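Local coordinates for protein HemO (Neisseria meningitidis, PDB 1J77) that binds heme and, as a bacterial heme oxygenase, probably cleaves the porphyrin ring oxidatively, a reaction expected to release its iron, at residues A8-K13 / H159-N164; Y42-K47 / E190-A195; S50-A55 / F181-V186. One frame throughout, in Å; residues are numbered along the deposited sequence.

Interaction 1: A8-K13 / H159-N164; sequences ALTFAK and HLNALN
F11 and A12 meet L160 and N161 where the first turn of helix 11-32 comes up against the last turn of helix 149-162. The F11 ring turns its edge to the backbone of the other helix: L160 O lies near the ring plane, 3.6 Å from F11 CD2. This is a van der Waals approach to a carbonyl, which already accepts a backbone bond from L163 N. F11 reaches that position because its CG stands anti to the backbone N (chi1 177°), swinging the ring out beside its own carbonyl carbon.

The second half of the contact is the amide of N161, whose end sits against the backbone and CB atoms at the start of helix 11-32. As modelled, N161 ND2 lies 3.0 Å from A12 N, a close polar approach whose nature stays undecided because the amide is probably turned over. The same end of the amide packs against the CB atoms of F11 and A12, whichever of its two atoms is there.

T10 stands one step further out and organises that start. Its OG1 accepts from K13 N at 3.1 Å with an N-H...O angle of 147°; a chi1 of 87° sets OG1 between the backbone N and the carbonyl carbon, from where it faces K13 N. Outside the two segments, F11 also packs on L165 and on E170 and A173 of helix 167-192, while the L160 side chain comes within about 4 Å of that of heme-binding Y112. The arrangement is a side-chain N-cap on helix 11-32, packed against the C-terminal end of helix 149-162 in the all-helical heme oxygenase fold.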
# COMPACT_ATOMS: atom_id res chain seq x y z
N ALA A 8 17.91 -10.67 -11.14
CA ALA A 8 18.16 -10.31 -9.72
C ALA A 8 18.33 -11.59 -8.87
O ALA A 8 17.70 -12.62 -9.13
CB ALA A 8 17.04 -9.42 -9.20
N LEU A 9 19.24 -11.53 -7.90
CA LEU A 9 19.60 -12.71 -7.11
C LEU A 9 18.75 -13.09 -5.89
O LEU A 9 19.04 -14.11 -5.26
CB LEU A 9 21.06 -12.59 -6.67
N THR A 10 17.69 -12.33 -5.57
CA THR A 10 16.83 -12.67 -4.42
C THR A 10 15.38 -12.41 -4.76
O THR A 10 15.10 -11.61 -5.64
CB THR A 10 17.20 -11.85 -3.18
OG1 THR A 10 16.49 -10.59 -3.17
CG2 THR A 10 18.67 -11.42 -3.22
N PHE A 11 14.48 -13.07 -4.05
CA PHE A 11 13.04 -12.96 -4.27
C PHE A 11 12.58 -11.51 -4.17
O PHE A 11 11.90 -10.99 -5.08
CB PHE A 11 12.31 -13.82 -3.23
CG PHE A 11 10.79 -13.75 -3.29
CD1 PHE A 11 10.11 -13.76 -4.50
CD2 PHE A 11 10.06 -13.70 -2.12
CE1 PHE A 11 8.71 -13.73 -4.53
CE2 PHE A 11 8.67 -13.66 -2.14
CZ PHE A 11 7.99 -13.69 -3.34
N ALA A 12 12.96 -10.86 -3.09
CA ALA A 12 12.58 -9.49 -2.83
C ALA A 12 13.11 -8.58 -3.92
O ALA A 12 12.44 -7.60 -4.28
CB ALA A 12 13.10 -9.06 -1.44
N LYS A 13 14.27 -8.90 -4.50
CA LYS A 13 14.86 -8.05 -5.56
C LYS A 13 14.19 -8.28 -6.88
O LYS A 13 14.18 -7.39 -7.75
CB LYS A 13 16.37 -8.33 -5.70
CG LYS A 13 17.15 -7.66 -4.66
CD LYS A 13 18.63 -8.01 -4.67
CE LYS A 13 19.36 -7.17 -3.64
NZ LYS A 13 20.77 -7.64 -3.45
N HIS A 159 12.32 -12.09 6.13
CA HIS A 159 11.23 -13.06 6.26
C HIS A 159 10.65 -13.43 4.91
O HIS A 159 10.31 -14.59 4.67
CB HIS A 159 10.14 -12.52 7.18
CG HIS A 159 10.55 -12.39 8.61
ND1 HIS A 159 10.32 -11.24 9.34
CD2 HIS A 159 11.16 -13.25 9.46
CE1 HIS A 159 10.77 -11.40 10.57
NE2 HIS A 159 11.30 -12.61 10.67
N LEU A 160 10.51 -12.44 4.02
CA LEU A 160 9.99 -12.72 2.68
C LEU A 160 10.90 -13.69 1.92
O LEU A 160 10.43 -14.67 1.33
CB LEU A 160 9.83 -11.42 1.87
CG LEU A 160 8.59 -10.56 2.10
CD1 LEU A 160 8.62 -9.42 1.07
CD2 LEU A 160 7.32 -11.39 1.98
N ASN A 161 12.19 -13.40 1.91
CA ASN A 161 13.16 -14.26 1.24
C ASN A 161 13.21 -15.65 1.87
O ASN A 161 13.33 -16.67 1.17
CB ASN A 161 14.52 -13.59 1.32
CG ASN A 161 14.58 -12.34 0.50
OD1 ASN A 161 15.20 -11.35 0.88
ND2 ASN A 161 13.94 -12.40 -0.66
N ALA A 162 13.06 -15.68 3.18
CA ALA A 162 13.13 -16.94 3.94
C ALA A 162 11.91 -17.84 3.73
O ALA A 162 11.93 -18.99 4.17
CB ALA A 162 13.34 -16.66 5.39
N LEU A 163 10.84 -17.34 3.10
CA LEU A 163 9.71 -18.22 2.80
C LEU A 163 10.22 -19.30 1.87
O LEU A 163 9.63 -20.36 1.74
CB LEU A 163 8.54 -17.48 2.13
CG LEU A 163 7.94 -16.34 2.94
CD1 LEU A 163 6.90 -15.60 2.11
CD2 LEU A 163 7.36 -16.74 4.31
N ASN A 164 11.34 -18.98 1.21
CA ASN A 164 12.02 -19.87 0.28
C ASN A 164 11.06 -20.40 -0.75
O ASN A 164 11.03 -21.59 -1.04
CB ASN A 164 12.74 -21.01 1.02
CG ASN A 164 14.12 -20.60 1.46
OD1 ASN A 164 14.87 -19.98 0.70
ND2 ASN A 164 14.45 -20.91 2.70

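Interaction 2: Y42-K47 / E190-A195; sequences YIKFLK and ETFGLA
One face of the F192 ring is covered by K44: K44 CB stands 3.8 Å from the ring centroid, 27° off the ring normal, a CH-pi contact displaced toward the rim. The closest pair, K44 CB to F192 CZ, is 3.5 Å apart. Beyond CG the lysine chain is extended and crosses the ring obliquely, and in the conformer given K44 CD passes 3.8 Å from F192 CE2. The packing is thus done by the aliphatic part of the lysine, with CB as the firm contact. At the far end of the ring, CZ also approaches the backbone: F45 N is 3.7 Å from F192 CZ, obliquely to the ring. F45 CB adds a looser apolar contact with the same atom.

The contact joins helix 39-60 to the C-terminal end of helix 167-192, two long helices of the heme oxygenase fold. Just past F192, G193 takes positive phi (71°) and closes the helix with a Schellman motif.

T191, one residue before the ring, meets the same lysine from its backbone side. Its CG2 touches K44 O at 3.5 Å and lies 4.4 Å from K47 CB. That methyl is anti to the backbone N, while chi1 of -56° puts OG1 beside the backbone N, and the hydroxyl is hydrogen-bonded to V187 O. The polar branch is thus satisfied within its own helix, and the methyl branch does the touching. F192 rests in addition on V33, and the F45 side chain, itself about 6 Å from the heme, packs on V30 and Y184.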
# COMPACT_ATOMS: atom_id res chain seq x y z
N TYR A 42 -7.71 15.41 0.33
CA TYR A 42 -7.00 14.52 1.27
C TYR A 42 -7.95 13.44 1.73
O TYR A 42 -7.54 12.27 1.95
CB TYR A 42 -6.41 15.26 2.49
CG TYR A 42 -5.52 14.40 3.35
CD1 TYR A 42 -4.30 13.93 2.88
CD2 TYR A 42 -5.89 14.04 4.66
CE1 TYR A 42 -3.47 13.16 3.67
CE2 TYR A 42 -5.07 13.30 5.43
CZ TYR A 42 -3.87 12.84 4.96
OH TYR A 42 -3.09 12.03 5.72
N ILE A 43 -9.23 13.78 1.88
CA ILE A 43 -10.21 12.78 2.30
C ILE A 43 -10.37 11.75 1.18
O ILE A 43 -10.48 10.54 1.45
CB ILE A 43 -11.55 13.46 2.72
CG1 ILE A 43 -11.38 14.05 4.11
CG2 ILE A 43 -12.65 12.47 2.66
CD1 ILE A 43 -12.47 15.04 4.54
N LYS A 44 -10.33 12.18 -0.06
CA LYS A 44 -10.36 11.24 -1.18
C LYS A 44 -9.19 10.27 -1.11
O LYS A 44 -9.33 9.06 -1.37
CB LYS A 44 -10.33 12.01 -2.49
CG LYS A 44 -11.19 13.31 -2.46
CD LYS A 44 -11.21 13.96 -3.85
CE LYS A 44 -12.19 15.09 -3.96
NZ LYS A 44 -12.63 15.18 -5.36
N PHE A 45 -8.04 10.79 -0.75
CA PHE A 45 -6.85 10.00 -0.61
C PHE A 45 -7.03 9.00 0.53
O PHE A 45 -6.66 7.85 0.41
CB PHE A 45 -5.64 10.89 -0.37
CG PHE A 45 -4.39 10.16 -0.18
CD1 PHE A 45 -3.87 9.47 -1.25
CD2 PHE A 45 -3.73 10.12 1.04
CE1 PHE A 45 -2.74 8.71 -1.10
CE2 PHE A 45 -2.57 9.38 1.19
CZ PHE A 45 -2.07 8.72 0.10
N LEU A 46 -7.53 9.48 1.66
CA LEU A 46 -7.74 8.58 2.79
C LEU A 46 -8.73 7.47 2.42
O LEU A 46 -8.59 6.32 2.90
CB LEU A 46 -8.25 9.38 3.99
CG LEU A 46 -7.25 10.25 4.76
CD1 LEU A 46 -7.94 10.87 5.98
CD2 LEU A 46 -6.01 9.59 5.21
N LYS A 47 -9.77 7.78 1.66
CA LYS A 47 -10.77 6.78 1.22
C LYS A 47 -10.08 5.69 0.37
O LYS A 47 -10.25 4.48 0.62
CB LYS A 47 -12.00 7.42 0.53
CG LYS A 47 -12.85 8.16 1.50
CD LYS A 47 -13.86 8.95 0.77
CE LYS A 47 -14.72 9.75 1.77
NZ LYS A 47 -15.83 10.45 1.04
N GLU A 190 -11.65 5.44 -9.54
CA GLU A 190 -13.07 5.51 -9.20
C GLU A 190 -13.26 6.62 -8.20
O GLU A 190 -14.20 7.46 -8.30
CB GLU A 190 -13.55 4.15 -8.64
CG GLU A 190 -13.53 3.05 -9.68
CD GLU A 190 -14.37 1.85 -9.30
OE1 GLU A 190 -15.12 1.97 -8.28
OE2 GLU A 190 -14.28 0.81 -10.01
N THR A 191 -12.36 6.71 -7.24
CA THR A 191 -12.45 7.64 -6.17
C THR A 191 -12.28 9.12 -6.60
O THR A 191 -12.97 9.96 -6.11
CB THR A 191 -11.44 7.25 -5.15
OG1 THR A 191 -11.70 5.89 -4.78
CG2 THR A 191 -11.57 8.04 -3.82
N PHE A 192 -11.31 9.38 -7.46
CA PHE A 192 -11.00 10.73 -7.92
C PHE A 192 -11.76 11.07 -9.21
O PHE A 192 -11.51 12.11 -9.80
CB PHE A 192 -9.48 10.90 -8.06
CG PHE A 192 -8.77 11.12 -6.75
CD1 PHE A 192 -8.29 10.04 -5.97
CD2 PHE A 192 -8.56 12.41 -6.25
CE1 PHE A 192 -7.67 10.25 -4.82
CE2 PHE A 192 -7.86 12.62 -5.09
CZ PHE A 192 -7.43 11.52 -4.34
N GLY A 193 -12.69 10.25 -9.67
CA GLY A 193 -13.49 10.62 -10.83
C GLY A 193 -12.77 10.62 -12.16
O GLY A 193 -13.06 11.41 -13.05
N LEU A 194 -11.84 9.69 -12.31
CA LEU A 194 -11.12 9.49 -13.54
C LEU A 194 -11.66 8.35 -14.35
O LEU A 194 -12.27 7.39 -13.77
CB LEU A 194 -9.64 9.22 -13.20
CG LEU A 194 -8.93 10.16 -12.26
CD1 LEU A 194 -7.45 9.82 -12.11
CD2 LEU A 194 -9.07 11.64 -12.75
N ALA A 195 -11.37 8.36 -15.66
CA ALA A 195 -11.72 7.27 -16.56
C ALA A 195 -10.97 5.97 -16.23
O ALA A 195 -9.93 6.00 -15.60
CB ALA A 195 -11.39 7.63 -17.97

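Interaction 3: S50-A55 / F181-V186; sequences SVFHKA and FAFYKV. With HEM (protoporphyrin IX containing Fe), chain B.
Segments 50-55 and 181-186, parts of helices 39-60 and 167-192, run roughly antiparallel, their axes 10.1 Å apart at closest approach and their directions 146° apart, with F52 and Y184 carrying the nearest pair of CA atoms. No hydrogen bond joins the two segments, and the interface is built from rings and methyls. At its centre F52 and Y184 form a T-shaped pair: the edge of Y184 points at the face of F52, with planes at 77° and centroids 5.5 Å apart. The closest atoms are F52 CG and Y184 CD1, separated by 3.8 Å.

F183 packs alongside this pair with its outer carbons. F183 CZ meets V51 CG1 at 4.0 Å, and F183 CE2 meets A55 CB at 4.1 Å, both obliquely to the ring. It also borders the F52 edge, and its other neighbours include L99 and P100.

The inner side of the contact belongs to the heme. Its methyl CMC lies over one face of Y184, offset toward the rim, 3.4 Å from Y184 CZ. The vinyl carbon CBC sits over a face of F52, with F52 CZ 4.0 Å away. F181 instead presents its ring edge, F181 CE2 lying 3.6 Å from the meso carbon CHD. The Y184 ring thus works in two directions, its edge turned to F52 and its face receiving the porphyrin methyl. The iron carries a water ligand, and H23 is its axial protein ligand. F52 of helix 39-60, with F181 and Y184 of helix 167-192, forms the aromatic lining of the heme pocket along the CMC, vinyl and CHD side of the porphyrin, within the all-helical heme oxygenase fold.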
# COMPACT_ATOMS: atom_id res chain seq x y z
N SER A 50 -7.99 3.60 2.57
CA SER A 50 -8.87 2.69 3.36
C SER A 50 -9.22 1.42 2.63
O SER A 50 -9.16 0.30 3.21
CB SER A 50 -10.19 3.38 3.78
OG SER A 50 -10.98 2.47 4.54
N VAL A 51 -9.56 1.53 1.37
CA VAL A 51 -9.97 0.40 0.57
C VAL A 51 -8.79 -0.53 0.36
O VAL A 51 -8.90 -1.77 0.49
CB VAL A 51 -10.56 0.83 -0.80
CG1 VAL A 51 -10.87 -0.36 -1.69
CG2 VAL A 51 -11.78 1.63 -0.57
N PHE A 52 -7.67 0.04 -0.02
CA PHE A 52 -6.49 -0.80 -0.23
C PHE A 52 -6.10 -1.56 1.04
O PHE A 52 -5.79 -2.77 1.01
CB PHE A 52 -5.30 0.00 -0.76
CG PHE A 52 -4.09 -0.86 -1.01
CD1 PHE A 52 -4.03 -1.69 -2.13
CD2 PHE A 52 -3.05 -0.85 -0.15
CE1 PHE A 52 -2.92 -2.51 -2.34
CE2 PHE A 52 -1.95 -1.68 -0.40
CZ PHE A 52 -1.92 -2.46 -1.46
N HIS A 53 -6.03 -0.85 2.15
CA HIS A 53 -5.60 -1.51 3.40
C HIS A 53 -6.67 -2.49 3.91
O HIS A 53 -6.34 -3.52 4.48
CB HIS A 53 -5.19 -0.46 4.43
CG HIS A 53 -3.81 0.03 4.17
ND1 HIS A 53 -3.50 1.21 3.51
CD2 HIS A 53 -2.64 -0.60 4.38
CE1 HIS A 53 -2.19 1.32 3.41
NE2 HIS A 53 -1.64 0.22 3.91
N LYS A 54 -7.94 -2.23 3.67
CA LYS A 54 -8.93 -3.26 3.99
C LYS A 54 -8.70 -4.54 3.18
O LYS A 54 -8.81 -5.66 3.70
CB LYS A 54 -10.35 -2.71 3.77
CG LYS A 54 -11.48 -3.76 3.90
CD LYS A 54 -11.59 -4.35 5.24
CE LYS A 54 -12.67 -5.47 5.27
NZ LYS A 54 -13.07 -5.78 6.67
N ALA A 55 -8.42 -4.40 1.90
CA ALA A 55 -8.22 -5.49 0.98
C ALA A 55 -7.08 -6.42 1.37
O ALA A 55 -7.02 -7.55 0.86
CB ALA A 55 -7.99 -4.96 -0.44
N PHE A 181 -0.95 -3.54 -7.33
CA PHE A 181 -0.74 -2.19 -7.86
C PHE A 181 -1.84 -1.81 -8.81
O PHE A 181 -2.29 -0.66 -8.80
CB PHE A 181 0.61 -2.05 -8.57
CG PHE A 181 1.83 -1.88 -7.66
CD1 PHE A 181 2.87 -2.83 -7.68
CD2 PHE A 181 1.97 -0.79 -6.81
CE1 PHE A 181 3.99 -2.66 -6.91
CE2 PHE A 181 3.10 -0.63 -6.05
CZ PHE A 181 4.11 -1.59 -6.08
N ALA A 182 -2.28 -2.74 -9.67
CA ALA A 182 -3.34 -2.40 -10.60
C ALA A 182 -4.63 -2.07 -9.90
O ALA A 182 -5.32 -1.15 -10.27
CB ALA A 182 -3.56 -3.50 -11.57
N PHE A 183 -4.96 -2.85 -8.87
CA PHE A 183 -6.14 -2.58 -8.07
C PHE A 183 -6.06 -1.20 -7.38
O PHE A 183 -7.04 -0.47 -7.37
CB PHE A 183 -6.36 -3.70 -7.04
CG PHE A 183 -7.53 -3.47 -6.10
CD1 PHE A 183 -8.83 -3.46 -6.58
CD2 PHE A 183 -7.32 -3.15 -4.77
CE1 PHE A 183 -9.86 -3.26 -5.76
CE2 PHE A 183 -8.40 -2.94 -3.93
CZ PHE A 183 -9.66 -2.98 -4.45
N TYR A 184 -4.92 -0.85 -6.83
CA TYR A 184 -4.74 0.47 -6.26
C TYR A 184 -5.14 1.57 -7.23
O TYR A 184 -5.88 2.48 -6.85
CB TYR A 184 -3.33 0.70 -5.77
CG TYR A 184 -3.17 1.93 -4.87
CD1 TYR A 184 -3.31 1.88 -3.51
CD2 TYR A 184 -2.87 3.16 -5.39
CE1 TYR A 184 -3.18 2.99 -2.70
CE2 TYR A 184 -2.73 4.27 -4.60
CZ TYR A 184 -2.84 4.19 -3.27
OH TYR A 184 -2.74 5.31 -2.48
N LYS A 185 -4.72 1.45 -8.48
CA LYS A 185 -5.09 2.47 -9.45
C LYS A 185 -6.58 2.40 -9.83
O LYS A 185 -7.17 3.44 -10.09
CB LYS A 185 -4.24 2.37 -10.70
CG LYS A 185 -2.75 2.66 -10.45
CD LYS A 185 -1.89 2.90 -11.71
CE LYS A 185 -1.60 1.64 -12.44
NZ LYS A 185 -0.84 1.89 -13.72
N VAL A 186 -7.17 1.22 -9.93
CA VAL A 186 -8.62 1.13 -10.18
C VAL A 186 -9.37 1.91 -9.09
O VAL A 186 -10.26 2.74 -9.40
CB VAL A 186 -9.13 -0.35 -10.19
CG1 VAL A 186 -10.66 -0.41 -10.08
CG2 VAL A 186 -8.59 -1.09 -11.40
CHA HEM B . 9.10 1.94 -2.24
CHB HEM B . 7.79 6.51 -3.16
CHC HEM B . 3.11 5.12 -3.31
CHD HEM B . 4.51 0.47 -2.87
C1A HEM B . 9.14 3.31 -2.38
C2A HEM B . 10.32 4.18 -2.17
C3A HEM B . 9.92 5.42 -2.43
C4A HEM B . 8.52 5.41 -2.82
CMA HEM B . 10.82 6.68 -2.35
CAA HEM B . 11.74 3.79 -1.68
CBA HEM B . 11.81 4.01 -0.17
CGA HEM B . 13.12 3.52 0.42
O1A HEM B . 13.81 2.70 -0.25
O2A HEM B . 13.47 3.99 1.55
C1B HEM B . 6.41 6.55 -3.27
C2B HEM B . 5.63 7.74 -3.48
C3B HEM B . 4.32 7.36 -3.55
C4B HEM B . 4.27 5.92 -3.32
CMB HEM B . 6.28 9.14 -3.58
CAB HEM B . 3.08 8.25 -3.71
CBB HEM B . 3.11 9.36 -4.45
C1C HEM B . 3.09 3.76 -3.14
C2C HEM B . 1.90 2.93 -3.03
C3C HEM B . 2.29 1.65 -2.97
C4C HEM B . 3.73 1.60 -2.93
CMC HEM B . 0.47 3.48 -3.12
CAC HEM B . 1.43 0.39 -2.88
CBC HEM B . 0.16 0.44 -3.24
C1D HEM B . 5.85 0.48 -2.68
C2D HEM B . 6.62 -0.73 -2.51
C3D HEM B . 8.04 -0.29 -2.34
C4D HEM B . 7.99 1.15 -2.40
CMD HEM B . 6.06 -2.15 -2.54
CAD HEM B . 9.27 -1.15 -2.07
CBD HEM B . 10.21 -1.22 -3.24
CGD HEM B . 11.28 -2.19 -2.82
O1D HEM B . 11.08 -3.41 -3.02
O2D HEM B . 12.37 -1.74 -2.34
NA HEM B . 8.08 4.10 -2.76
NB HEM B . 5.55 5.46 -3.23
NC HEM B . 4.16 2.91 -3.06
ND HEM B . 6.68 1.61 -2.61
FE HEM B . 6.15 3.50 -3.02
O HOH W 1 5.88 3.65 -1.09

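From the N terminus, helix 11-32 is followed by helix 39-60, and their later partners, helices 149-162 and 167-192, also follow each other. Interaction 1 closes the first long loop, from 8-13 to 159-164, tying the start of helix 11-32 to the end of helix 149-162. Interactions 2 and 3 both open on helix 39-60 and close on helix 167-192, with interaction 3 nested inside the loop of interaction 2. Interaction 1 crosses both, because it opens before them and closes between their first and second segments. Interactions 2 and 3 touch, F45 CE1 lying 3.7 Å from Y184 OH. Interaction 1 lies across the chain's centre from interaction 2, while interaction 3 borders the heme.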